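CofB (Escherichia coli, PDB 5AX6) is the trimeric minor pilin of the CFA/III type IVb pilus of enterotoxigenic Escherichia coli and probably takes part in pilus assembly. Local coordinates at residues 65-70 with 193-198; 144-149 with 223-228; 178-183 with 203-208. All coordinates share one frame; numbering follows the deposited sequence.

All three contacts lie in the pilin domain, on one antiparallel sheet. Contact 2 pairs two of its neighbouring strands, contact 3 joins the next strand along to the loop 203-208, and contact 1 lays the loop 65-70 over the residues 193-198. Centres of contacts 1 and 2 are 12 Å apart, as are those of contacts 1 and 3, while contacts 2 and 3 are 10 Å apart. Arg224 and Tyr181 tie the last two by a backbone hydrogen bond and a cation-pi pair. Leu195 of contact 1 packs on the same arginine, its CD2 3.8 Å from Arg224 CZ. Only contact 3 also reaches a second subunit.

Contact 1 of 3, residues 65-70 with 193-198; sequences STMSTN and WRLTTI
Met67 reaches down from the loop 65-70 onto Trp193 and Leu195, where the strand 194-198 of the pilin-domain sheet begins. This is a loop lying across one face of an antiparallel sheet, held to these residues mainly by side-chain packing, with a water between the two backbones. CG of Met67 sits beside its own backbone N (chi1 -68°), the next bond is extended, and the chain then bends at the sulfur (chi3 60°). That final bend brings the methyl to Trp193, CE coming to 4.3 Å from Trp193 CB, and leaves the sulfur facing Leu195. There SD lies 4.1 Å from Leu195 CD2, the two side chains meeting at a slant. The other branch of the leucine serves the start of the loop: Leu195 CD1 touches the carbonyl oxygen Ser65 O at 3.7 Å. One leucine thus spreads its two methyls between a sulfur and a backbone carbonyl.

Trp193 offers Met67 its CB, while its indole turns from the loop and packs on Ile145 and Thr147 of the strand 139-148, with NE1 hydrogen-bonded to Asp124. Arg194 likewise sends its guanidinium group elsewhere, to a salt bridge with Glu184. Met67 is buried, and its side chain also packs on Ile145, Val183 and Arg224, so that it meets four strands of the sheet or their ends.

Beyond the methionine the loop turns on itself. Ser68 OG accepts a hydrogen bond from Asn70 N at 3.1 Å, an ST turn, and is also hydrogen-bonded to Glu73. A water lies 2.7 Å from Met67 O and 3.0 Å from Trp193 O and can probably link the two carbonyls, though other acceptors may compete for its protons.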
loop_
_atom_site.group_PDB
_atom_site.type_symbol
_atom_site.label_atom_id
_atom_site.label_comp_id
_atom_site.label_asym_id
_atom_site.label_seq_id
_atom_site.Cartn_x
_atom_site.Cartn_y
_atom_site.Cartn_z
ATOM N N SER A 65 -28.023 1.594 -40.975
ATOM C CA SER A 65 -28.691 2.738 -41.589
ATOM C C SER A 65 -27.755 3.474 -42.526
ATOM O O SER A 65 -26.540 3.283 -42.469
ATOM C CB SER A 65 -29.207 3.700 -40.524
ATOM O OG SER A 65 -30.128 3.046 -39.672
ATOM N N THR A 66 -28.331 4.321 -43.380
ATOM C CA THR A 66 -27.564 5.087 -44.358
ATOM C C THR A 66 -26.520 5.990 -43.713
ATOM O O THR A 66 -26.837 6.754 -42.803
ATOM C CB THR A 66 -28.470 5.986 -45.192
ATOM O OG1 THR A 66 -29.665 5.274 -45.533
ATOM C CG2 THR A 66 -27.732 6.447 -46.453
ATOM N N MET A 67 -25.295 5.921 -44.223
ATOM C CA MET A 67 -24.214 6.796 -43.780
ATOM C C MET A 67 -24.430 8.200 -44.321
ATOM O O MET A 67 -24.967 8.369 -45.422
ATOM C CB MET A 67 -22.863 6.255 -44.250
ATOM C CG MET A 67 -22.444 4.945 -43.590
ATOM S SD MET A 67 -20.920 4.289 -44.324
ATOM C CE MET A 67 -19.802 5.640 -43.985
ATOM N N SER A 68 -24.007 9.202 -43.563
ATOM C CA SER A 68 -24.155 10.594 -43.989
ATOM C C SER A 68 -23.453 10.883 -45.320
ATOM O O SER A 68 -22.432 10.279 -45.633
ATOM C CB SER A 68 -23.607 11.528 -42.915
ATOM O OG SER A 68 -23.722 12.878 -43.318
ATOM N N THR A 69 -24.003 11.816 -46.094
ATOM C CA THR A 69 -23.373 12.267 -47.335
ATOM C C THR A 69 -23.003 13.736 -47.237
ATOM O O THR A 69 -22.629 14.360 -48.225
ATOM C CB THR A 69 -24.305 12.095 -48.543
ATOM O OG1 THR A 69 -25.496 12.865 -48.323
ATOM C CG2 THR A 69 -24.670 10.628 -48.744
ATOM N N ASN A 70 -23.132 14.281 -46.033
ATOM C CA ASN A 70 -23.058 15.726 -45.805
ATOM C C ASN A 70 -21.748 16.081 -45.089
ATOM O O ASN A 70 -21.491 15.582 -43.999
ATOM C CB ASN A 70 -24.298 16.153 -44.999
ATOM C CG ASN A 70 -24.426 17.653 -44.829
ATOM O OD1 ASN A 70 -23.435 18.367 -44.715
ATOM N ND2 ASN A 70 -25.665 18.135 -44.795
ATOM N N TRP A 193 -18.954 7.442 -49.956
ATOM C CA TRP A 193 -18.988 6.160 -49.246
ATOM C C TRP A 193 -20.401 5.695 -48.910
ATOM O O TRP A 193 -21.234 6.491 -48.492
ATOM C CB TRP A 193 -18.190 6.258 -47.940
ATOM C CG TRP A 193 -16.717 6.385 -48.121
ATOM C CD1 TRP A 193 -15.935 7.470 -47.808
ATOM C CD2 TRP A 193 -15.832 5.387 -48.643
ATOM N NE1 TRP A 193 -14.617 7.198 -48.102
ATOM C CE2 TRP A 193 -14.528 5.927 -48.616
ATOM C CE3 TRP A 193 -16.016 4.088 -49.130
ATOM C CZ2 TRP A 193 -13.417 5.217 -49.069
ATOM C CZ3 TRP A 193 -14.911 3.380 -49.569
ATOM C CH2 TRP A 193 -13.627 3.946 -49.537
ATOM N N ARG A 194 -20.654 4.399 -49.066
ATOM C CA ARG A 194 -21.917 3.805 -48.641
ATOM C C ARG A 194 -21.675 2.359 -48.232
ATOM O O ARG A 194 -20.676 1.758 -48.625
ATOM C CB ARG A 194 -22.962 3.863 -49.761
ATOM C CG ARG A 194 -22.555 3.021 -50.965
ATOM C CD ARG A 194 -23.674 2.844 -51.999
ATOM N NE ARG A 194 -23.138 2.165 -53.177
ATOM C CZ ARG A 194 -22.508 2.790 -54.168
ATOM N NH1 ARG A 194 -22.370 4.114 -54.147
ATOM N NH2 ARG A 194 -22.025 2.090 -55.187
ATOM N N LEU A 195 -22.579 1.800 -47.438
ATOM C CA LEU A 195 -22.458 0.401 -47.050
ATOM C C LEU A 195 -22.548 -0.505 -48.277
ATOM O O LEU A 195 -23.431 -0.352 -49.115
ATOM C CB LEU A 195 -23.537 0.026 -46.034
ATOM C CG LEU A 195 -23.472 0.767 -44.702
ATOM C CD1 LEU A 195 -24.690 0.432 -43.857
ATOM C CD2 LEU A 195 -22.191 0.384 -43.966
ATOM N N THR A 196 -21.610 -1.427 -48.392
ATOM C CA THR A 196 -21.719 -2.476 -49.393
ATOM C C THR A 196 -22.875 -3.382 -48.985
ATOM O O THR A 196 -23.046 -3.662 -47.799
ATOM C CB THR A 196 -20.408 -3.270 -49.509
ATOM O OG1 THR A 196 -19.390 -2.416 -50.048
ATOM C CG2 THR A 196 -20.586 -4.495 -50.414
ATOM N N THR A 197 -23.694 -3.810 -49.946
ATOM C CA THR A 197 -24.832 -4.673 -49.618
ATOM C C THR A 197 -24.861 -5.947 -50.459
ATOM O O THR A 197 -24.376 -5.974 -51.591
ATOM C CB THR A 197 -26.197 -3.965 -49.821
ATOM O OG1 THR A 197 -26.294 -3.505 -51.174
ATOM C CG2 THR A 197 -26.378 -2.784 -48.850
ATOM N N ILE A 198 -25.437 -6.989 -49.872
ATOM C CA ILE A 198 -25.699 -8.260 -50.534
ATOM C C ILE A 198 -27.201 -8.506 -50.448
ATOM O O ILE A 198 -27.725 -8.765 -49.363
ATOM C CB ILE A 198 -24.943 -9.431 -49.873
ATOM C CG1 ILE A 198 -23.432 -9.183 -49.877
ATOM C CG2 ILE A 198 -25.288 -10.745 -50.557
ATOM C CD1 ILE A 198 -22.848 -9.000 -51.249
HETATM O O HOH W 1 -24.036 7.075 -47.569
#

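Contact 2 of 3, residues 144-149 with 223-228; sequences FILTFD and LRLSID
Phe144 and Leu225 form a hydrogen-bonded antiparallel pair, with Phe144 N to Leu225 O and Leu225 N to Phe144 O both at 2.8 Å. Leu146 and Leu223 make the second such pair, with 2.7 Å from Leu146 N to Leu223 O. Between them Ile145 faces Arg224 in a non-hydrogen-bonded pair.

The tight side is the face carrying Phe144, Leu146, Leu223 and Leu225. Leu146 and Leu225 cross at about a right angle, Leu146 CD2 against Leu225 CD1 at 3.6 Å. The Phe144 ring turns its edge to the neighbouring strand: Leu225 O lies in the ring plane, and CE2 meets Ile227 CG1 at 3.9 Å. Ile18 of the helix 4-25 closes over Phe144, Leu225 and Ile227.

On the other face only Ile145 and Arg224 meet between these two strands, with Trp193 and Met67 packing over them. Arg224 CG lies opposite the backbone N (chi1 -175°), which sets it 4.0 Å from Ile145 CD1; the chain then bends at chi3 and its NH2 bonds to Leu63 O. The loose side is the partly exposed end, where Phe148 still reaches across, its CE2 obliquely against Leu223 CG, and the poorly ordered Asp149 beyond it is exposed. A hydrophobic sheet face pressed on a long N-terminal helix is the arrangement typical of the type IV pilin fold.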
loop_
_atom_site.group_PDB
_atom_site.type_symbol
_atom_site.label_atom_id
_atom_site.label_comp_id
_atom_site.label_asym_id
_atom_site.label_seq_id
_atom_site.Cartn_x
_atom_site.Cartn_y
_atom_site.Cartn_z
ATOM N N PHE A 144 -14.757 4.979 -38.218
ATOM C CA PHE A 144 -13.594 5.334 -39.021
ATOM C C PHE A 144 -13.690 4.626 -40.366
ATOM O O PHE A 144 -13.750 3.398 -40.412
ATOM C CB PHE A 144 -12.294 4.933 -38.311
ATOM C CG PHE A 144 -12.074 5.636 -37.005
ATOM C CD1 PHE A 144 -11.317 6.804 -36.946
ATOM C CD2 PHE A 144 -12.622 5.131 -35.835
ATOM C CE1 PHE A 144 -11.118 7.467 -35.736
ATOM C CE2 PHE A 144 -12.420 5.768 -34.627
ATOM C CZ PHE A 144 -11.665 6.943 -34.572
ATOM N N ILE A 145 -13.728 5.393 -41.447
ATOM C CA ILE A 145 -13.767 4.815 -42.786
ATOM C C ILE A 145 -12.341 4.766 -43.294
ATOM O O ILE A 145 -11.679 5.800 -43.405
ATOM C CB ILE A 145 -14.663 5.623 -43.757
ATOM C CG1 ILE A 145 -16.144 5.434 -43.403
ATOM C CG2 ILE A 145 -14.434 5.192 -45.202
ATOM C CD1 ILE A 145 -16.555 6.120 -42.118
ATOM N N LEU A 146 -11.863 3.555 -43.545
ATOM C CA LEU A 146 -10.501 3.341 -44.023
ATOM C C LEU A 146 -10.527 3.037 -45.507
ATOM O O LEU A 146 -11.212 2.113 -45.933
ATOM C CB LEU A 146 -9.834 2.191 -43.271
ATOM C CG LEU A 146 -9.210 2.509 -41.910
ATOM C CD1 LEU A 146 -10.159 3.341 -41.085
ATOM C CD2 LEU A 146 -8.842 1.213 -41.190
ATOM N N THR A 147 -9.793 3.823 -46.289
ATOM C CA THR A 147 -9.755 3.613 -47.727
ATOM C C THR A 147 -8.609 2.675 -48.115
ATOM O O THR A 147 -7.493 2.774 -47.592
ATOM C CB THR A 147 -9.628 4.947 -48.477
ATOM O OG1 THR A 147 -9.639 4.702 -49.886
ATOM C CG2 THR A 147 -8.339 5.671 -48.085
ATOM N N PHE A 148 -8.926 1.739 -49.008
ATOM C CA PHE A 148 -7.963 0.828 -49.616
ATOM C C PHE A 148 -7.400 1.441 -50.886
ATOM O O PHE A 148 -8.157 1.776 -51.798
ATOM C CB PHE A 148 -8.620 -0.502 -49.985
ATOM C CG PHE A 148 -8.636 -1.524 -48.891
ATOM C CD1 PHE A 148 -7.459 -2.076 -48.420
ATOM C CD2 PHE A 148 -9.843 -1.999 -48.388
ATOM C CE1 PHE A 148 -7.483 -3.049 -47.429
ATOM C CE2 PHE A 148 -9.874 -2.973 -47.403
ATOM C CZ PHE A 148 -8.691 -3.496 -46.921
ATOM N N ASP A 149 -6.087 1.584 -50.968
ATOM C CA ASP A 149 -5.478 1.968 -52.232
ATOM C C ASP A 149 -5.019 0.704 -52.961
ATOM O O ASP A 149 -3.906 0.219 -52.746
ATOM C CB ASP A 149 -4.312 2.932 -52.016
ATOM C CG ASP A 149 -3.750 3.467 -53.321
ATOM O OD1 ASP A 149 -4.136 4.587 -53.723
ATOM O OD2 ASP A 149 -2.927 2.764 -53.947
ATOM N N LEU A 223 -13.074 -0.157 -45.413
ATOM C CA LEU A 223 -13.642 -0.758 -44.217
ATOM C C LEU A 223 -14.089 0.340 -43.279
ATOM O O LEU A 223 -13.378 1.330 -43.090
ATOM C CB LEU A 223 -12.630 -1.653 -43.497
ATOM C CG LEU A 223 -12.139 -2.916 -44.206
ATOM C CD1 LEU A 223 -10.959 -3.490 -43.424
ATOM C CD2 LEU A 223 -13.263 -3.933 -44.324
ATOM N N ARG A 224 -15.262 0.169 -42.690
ATOM C CA ARG A 224 -15.682 1.066 -41.629
ATOM C C ARG A 224 -15.472 0.369 -40.292
ATOM O O ARG A 224 -16.056 -0.687 -40.035
ATOM C CB ARG A 224 -17.148 1.473 -41.806
ATOM C CG ARG A 224 -17.605 2.509 -40.787
ATOM C CD ARG A 224 -19.087 2.787 -40.898
ATOM N NE ARG A 224 -19.901 1.633 -40.524
ATOM C CZ ARG A 224 -21.230 1.656 -40.485
ATOM N NH1 ARG A 224 -21.874 2.772 -40.801
ATOM N NH2 ARG A 224 -21.909 0.569 -40.146
ATOM N N LEU A 225 -14.613 0.941 -39.451
ATOM C CA LEU A 225 -14.378 0.396 -38.124
ATOM C C LEU A 225 -15.158 1.214 -37.112
ATOM O O LEU A 225 -14.982 2.435 -37.048
ATOM C CB LEU A 225 -12.886 0.419 -37.765
ATOM C CG LEU A 225 -11.882 -0.193 -38.738
ATOM C CD1 LEU A 225 -10.459 0.032 -38.222
ATOM C CD2 LEU A 225 -12.156 -1.676 -38.891
ATOM N N SER A 226 -16.015 0.555 -36.331
ATOM C CA SER A 226 -16.843 1.247 -35.341
ATOM C C SER A 226 -16.310 1.023 -33.936
ATOM O O SER A 226 -16.074 -0.117 -33.543
ATOM C CB SER A 226 -18.298 0.766 -35.400
ATOM O OG SER A 226 -18.868 1.021 -36.670
ATOM N N ILE A 227 -16.139 2.109 -33.189
ATOM C CA ILE A 227 -15.694 2.027 -31.795
ATOM C C ILE A 227 -16.741 2.617 -30.865
ATOM O O ILE A 227 -17.268 3.701 -31.122
ATOM C CB ILE A 227 -14.376 2.781 -31.554
ATOM C CG1 ILE A 227 -13.357 2.485 -32.657
ATOM C CG2 ILE A 227 -13.855 2.485 -30.139
ATOM C CD1 ILE A 227 -12.687 1.130 -32.548
ATOM N N ASP A 228 -17.042 1.906 -29.784
ATOM C CA ASP A 228 -17.909 2.430 -28.729
ATOM C C ASP A 228 -17.042 3.198 -27.739
ATOM O O ASP A 228 -16.288 2.582 -26.997
ATOM C CB ASP A 228 -18.643 1.270 -28.024
ATOM C CG ASP A 228 -19.572 1.730 -26.909
ATOM O OD1 ASP A 228 -19.590 2.937 -26.567
ATOM O OD2 ASP A 228 -20.284 0.859 -26.357
#

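Contact 3 of 3, residues 178-183 with 203-208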
loop_
_atom_site.group_PDB
_atom_site.type_symbol
_atom_site.label_atom_id
_atom_site.label_comp_id
_atom_site.label_asym_id
_atom_site.label_seq_id
_atom_site.Cartn_x
_atom_site.Cartn_y
_atom_site.Cartn_z
ATOM N N LYS A 178 -16.725 -2.533 -32.308
ATOM C CA LYS A 178 -18.129 -2.888 -32.164
ATOM C C LYS A 178 -18.544 -3.722 -33.372
ATOM O O LYS A 178 -19.220 -4.746 -33.244
ATOM C CB LYS A 178 -18.991 -1.631 -32.034
ATOM C CG LYS A 178 -20.460 -1.917 -31.737
ATOM C CD LYS A 178 -21.287 -0.640 -31.784
ATOM C CE LYS A 178 -22.750 -0.921 -31.485
ATOM N NZ LYS A 178 -22.945 -1.114 -30.027
ATOM N N ASP A 179 -18.120 -3.280 -34.548
ATOM C CA ASP A 179 -18.235 -4.090 -35.749
ATOM C C ASP A 179 -17.376 -3.506 -36.855
ATOM O O ASP A 179 -16.774 -2.422 -36.713
ATOM C CB ASP A 179 -19.694 -4.213 -36.223
ATOM C CG ASP A 179 -20.019 -5.616 -36.766
ATOM O OD1 ASP A 179 -19.169 -6.220 -37.469
ATOM O OD2 ASP A 179 -21.117 -6.132 -36.468
ATOM N N ILE A 180 -17.329 -4.244 -37.955
ATOM C CA ILE A 180 -16.542 -3.885 -39.117
ATOM C C ILE A 180 -17.406 -4.107 -40.340
ATOM O O ILE A 180 -17.893 -5.210 -40.547
ATOM C CB ILE A 180 -15.271 -4.738 -39.221
ATOM C CG1 ILE A 180 -14.375 -4.499 -38.001
ATOM C CG2 ILE A 180 -14.549 -4.450 -40.526
ATOM C CD1 ILE A 180 -13.211 -5.464 -37.901
ATOM N N TYR A 181 -17.607 -3.061 -41.132
ATOM C CA TYR A 181 -18.430 -3.158 -42.330
ATOM C C TYR A 181 -17.592 -2.907 -43.562
ATOM O O TYR A 181 -16.625 -2.143 -43.527
ATOM C CB TYR A 181 -19.590 -2.155 -42.291
ATOM C CG TYR A 181 -20.781 -2.590 -41.486
ATOM C CD1 TYR A 181 -21.975 -2.926 -42.109
ATOM C CD2 TYR A 181 -20.716 -2.680 -40.104
ATOM C CE1 TYR A 181 -23.079 -3.324 -41.372
ATOM C CE2 TYR A 181 -21.807 -3.072 -39.356
ATOM C CZ TYR A 181 -22.989 -3.392 -39.996
ATOM O OH TYR A 181 -24.076 -3.788 -39.252
ATOM N N VAL A 182 -17.976 -3.543 -44.663
ATOM C CA VAL A 182 -17.391 -3.226 -45.956
ATOM C C VAL A 182 -18.128 -2.025 -46.541
ATOM O O VAL A 182 -19.368 -1.988 -46.548
ATOM C CB VAL A 182 -17.474 -4.423 -46.923
ATOM C CG1 VAL A 182 -16.987 -4.028 -48.304
ATOM C CG2 VAL A 182 -16.672 -5.593 -46.381
ATOM N N VAL A 183 -17.381 -1.032 -47.012
ATOM C CA VAL A 183 -18.004 0.114 -47.651
ATOM C C VAL A 183 -17.437 0.308 -49.049
ATOM O O VAL A 183 -16.393 -0.241 -49.383
ATOM C CB VAL A 183 -17.835 1.399 -46.805
ATOM C CG1 VAL A 183 -18.587 1.240 -45.476
ATOM C CG2 VAL A 183 -16.354 1.719 -46.558
ATOM N N LEU A 203 -23.104 -5.423 -45.660
ATOM C CA LEU A 203 -22.123 -6.496 -45.547
ATOM C C LEU A 203 -21.122 -6.242 -44.426
ATOM O O LEU A 203 -20.322 -5.302 -44.492
ATOM C CB LEU A 203 -21.385 -6.663 -46.877
ATOM C CG LEU A 203 -20.289 -7.732 -46.965
ATOM C CD1 LEU A 203 -20.867 -9.129 -46.795
ATOM C CD2 LEU A 203 -19.539 -7.624 -48.287
ATOM N N THR A 204 -21.171 -7.079 -43.397
ATOM C CA THR A 204 -20.197 -7.004 -42.304
ATOM C C THR A 204 -19.012 -7.848 -42.677
ATOM O O THR A 204 -19.123 -8.724 -43.537
ATOM C CB THR A 204 -20.770 -7.502 -40.980
ATOM O OG1 THR A 204 -21.079 -8.894 -41.102
ATOM C CG2 THR A 204 -22.020 -6.726 -40.617
ATOM N N PHE A 205 -17.871 -7.599 -42.043
ATOM C CA PHE A 205 -16.692 -8.377 -42.388
ATOM C C PHE A 205 -16.907 -9.873 -42.160
ATOM O O PHE A 205 -16.353 -10.695 -42.889
ATOM C CB PHE A 205 -15.470 -7.925 -41.600
ATOM C CG PHE A 205 -14.232 -8.676 -41.971
ATOM C CD1 PHE A 205 -13.571 -8.395 -43.161
ATOM C CD2 PHE A 205 -13.750 -9.689 -41.162
ATOM C CE1 PHE A 205 -12.435 -9.100 -43.526
ATOM C CE2 PHE A 205 -12.612 -10.397 -41.520
ATOM C CZ PHE A 205 -11.956 -10.101 -42.705
ATOM N N SER A 206 -17.709 -10.228 -41.160
ATOM C CA SER A 206 -17.948 -11.641 -40.861
ATOM C C SER A 206 -18.635 -12.335 -42.039
ATOM O O SER A 206 -18.387 -13.509 -42.305
ATOM C CB SER A 206 -18.773 -11.806 -39.576
ATOM O OG SER A 206 -20.168 -11.710 -39.819
ATOM N N GLY A 207 -19.474 -11.603 -42.764
ATOM C CA GLY A 207 -20.141 -12.165 -43.926
ATOM C C GLY A 207 -19.325 -12.077 -45.210
ATOM O O GLY A 207 -19.781 -12.497 -46.277
ATOM N N LEU A 208 -18.112 -11.546 -45.118
ATOM C CA LEU A 208 -17.354 -11.217 -46.323
ATOM C C LEU A 208 -16.822 -12.429 -47.086
ATOM O O LEU A 208 -16.811 -12.427 -48.319
ATOM C CB LEU A 208 -16.183 -10.296 -45.984
ATOM C CG LEU A 208 -15.351 -9.945 -47.221
ATOM C CD1 LEU A 208 -16.247 -9.403 -48.328
ATOM C CD2 LEU A 208 -14.249 -8.956 -46.884
HETATM O O HOH W 2 -18.075 -8.716 -38.683
#
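Tyr181 and Thr204 meet through a CH-pi contact: the methyl Thr204 CG2 lies over one face of the phenol ring, 3.7 Å from the ring centroid and off-centre, near the rim beside CZ. The methyl is placed there by lying anti to its own carbonyl carbon, while OG1 sits between the backbone N and the carbonyl carbon (chi1 64°), within reach of Ser206 OG. Around this pair two backbone bonds join the segments, Phe205 N to Ile180 O at 2.8 Å and Val182 N to Leu203 O at 2.9 Å. Beside these bonds Ile180 CG2 packs on Phe205 CB at 3.8 Å, the side chains pointing the same way, and Val182 CG2 does likewise with Leu203 CD2 at 4.0 Å.

Further out, Asp179 OD1 accepts from Ile180 N through its anti lone pair and from a water 3.0 Å away. That water accepts from Ser206 N, linking the carboxylate to the turn after Thr204. The Tyr181 ring is positioned by Arg224 (cation-pi), and its OH lies in hydrogen-bonding reach of the side-chain amides of Asn64 and of Gln48 of the second subunit, though its one proton can serve only one oxygen at a time. Were Tyr181 replaced by an alanine, the Thr204 methyl would probably lose the ring face it rests on, Arg224 its cation-pi partner and Gln48 of the second subunit its hydroxyl partner. Aliphatic packing and backbone bonds hold the loop to the sheet, while the ring, held by a methyl, a cation and the amides near its hydroxyl, extends the contact into the trimer interface.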